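Local coordinates for putative phosphomethylpyrimidine kinase (Bacteroides thetaiotaomicron, PDB 3MBH), which probably phosphorylates pyridoxal at the expense of ATP, as a ribokinase-like vitamin B6 kinase, and binds pyridoxal, at residues T25-I28 with P29-S33. Sequence-based numbering, arbitrary orientation.
Sequences TVVI and PILSS
Val27 and Leu31 lie side by side one turn apart on helix 24-33, their methyls CG1 and CD1 meeting at 3.5 Å. Val27 places CG1 anti to its own nitrogen (chi1 175°), the branch that Leu31 meets. Val26 and Ile30 repeat this alignment on a second face, CG1 to CD1 at 3.9 Å, and both pack on helix 223-236, which Val27 also touches, while Val27 and Leu31 reach strand 9-17. Pro29 has no N-H, so Thr25 O receives no i+4 bond; ring atom CG of Pro29 stands 3.2 Å from that oxygen instead, and the helix kinks. Beyond the kink, Ile30 N and Leu31 N bond to Val26 O and Val27 O. Ile28 O is gripped twice, by Ser32 N at 2.9 Å and by Ser32 OG at 2.6 Å, the hydroxyl coming from above the carbonyl plane. An alanine in place of Ser32 would probably leave Ile28 O with the backbone bond alone, its second bond lost. Ile28 and Pro29 also pack against Pro29 and Ile28 of the second subunit. In this beta-alpha-beta crossover helix, apolar pairs one turn apart thus meet the surrounding fold, while the buried Ser32 hydroxyl is satisfied by the helix's own backbone.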
loop_
_atom_site.group_PDB
_atom_site.type_symbol
_atom_site.label_atom_id
_atom_site.label_comp_id
_atom_site.label_asym_id
_atom_site.label_seq_id
_atom_site.Cartn_x
_atom_site.Cartn_y
_atom_site.Cartn_z
ATOM N N THR A 25 -6.161 -3.330 -25.324
ATOM C CA THR A 25 -4.906 -3.328 -24.601
ATOM C C THR A 25 -4.896 -2.212 -23.552
ATOM O O THR A 25 -3.961 -2.143 -22.763
ATOM C CB THR A 25 -3.683 -3.221 -25.513
ATOM O OG1 THR A 25 -3.789 -2.058 -26.348
ATOM C CG2 THR A 25 -3.545 -4.444 -26.370
ATOM N N VAL A 26 -5.953 -1.389 -23.510
ATOM C CA VAL A 26 -6.144 -0.408 -22.433
ATOM C C VAL A 26 -7.261 -0.896 -21.498
ATOM O O VAL A 26 -7.130 -0.841 -20.275
ATOM C CB VAL A 26 -6.438 0.964 -23.121
ATOM C CG1 VAL A 26 -7.145 1.919 -22.235
ATOM C CG2 VAL A 26 -5.085 1.568 -23.667
ATOM N N VAL A 27 -8.375 -1.346 -22.075
ATOM C CA VAL A 27 -9.560 -1.755 -21.334
ATOM C C VAL A 27 -9.279 -2.938 -20.431
ATOM O O VAL A 27 -9.716 -2.964 -19.294
ATOM C CB VAL A 27 -10.720 -2.123 -22.317
ATOM C CG1 VAL A 27 -11.927 -2.667 -21.556
ATOM C CG2 VAL A 27 -11.115 -0.901 -23.173
ATOM N N ILE A 28 -8.529 -3.923 -20.921
ATOM C CA ILE A 28 -8.251 -5.127 -20.123
ATOM C C ILE A 28 -7.404 -4.806 -18.850
ATOM O O ILE A 28 -7.848 -5.070 -17.733
ATOM C CB ILE A 28 -7.630 -6.278 -20.963
ATOM C CG1 ILE A 28 -8.681 -6.826 -21.921
ATOM C CG2 ILE A 28 -7.117 -7.365 -20.051
ATOM C CD1 ILE A 28 -8.052 -7.709 -23.107
ATOM N N PRO A 29 -6.246 -4.171 -18.999
ATOM C CA PRO A 29 -5.450 -3.872 -17.785
ATOM C C PRO A 29 -6.132 -2.951 -16.772
ATOM O O PRO A 29 -6.032 -3.171 -15.547
ATOM C CB PRO A 29 -4.177 -3.202 -18.330
ATOM C CG PRO A 29 -4.326 -3.086 -19.741
ATOM C CD PRO A 29 -5.563 -3.748 -20.226
ATOM N N ILE A 30 -6.822 -1.920 -17.258
ATOM C CA ILE A 30 -7.472 -0.973 -16.345
ATOM C C ILE A 30 -8.611 -1.670 -15.567
ATOM O O ILE A 30 -8.624 -1.673 -14.335
ATOM C CB ILE A 30 -8.001 0.221 -17.083
ATOM C CG1 ILE A 30 -6.802 1.055 -17.585
ATOM C CG2 ILE A 30 -9.003 1.035 -16.143
ATOM C CD1 ILE A 30 -7.198 2.339 -18.400
ATOM N N LEU A 31 -9.546 -2.280 -16.276
ATOM C CA LEU A 31 -10.695 -2.865 -15.610
ATOM C C LEU A 31 -10.268 -4.074 -14.757
ATOM O O LEU A 31 -10.799 -4.235 -13.690
ATOM C CB LEU A 31 -11.848 -3.202 -16.587
ATOM C CG LEU A 31 -12.572 -1.974 -17.190
ATOM C CD1 LEU A 31 -13.448 -2.340 -18.366
ATOM C CD2 LEU A 31 -13.402 -1.228 -16.108
ATOM N N SER A 32 -9.317 -4.914 -15.212
ATOM C CA SER A 32 -8.823 -6.001 -14.369
ATOM C C SER A 32 -8.240 -5.435 -13.061
ATOM O O SER A 32 -8.502 -5.966 -11.989
ATOM C CB SER A 32 -7.692 -6.789 -15.016
ATOM O OG SER A 32 -8.039 -7.245 -16.299
ATOM N N SER A 33 -7.429 -4.384 -13.170
ATOM C CA SER A 33 -6.837 -3.723 -11.999
ATOM C C SER A 33 -7.936 -3.233 -11.065
ATOM O O SER A 33 -7.818 -3.345 -9.849
ATOM C CB SER A 33 -5.927 -2.566 -12.429
ATOM O OG SER A 33 -4.844 -3.063 -13.209
#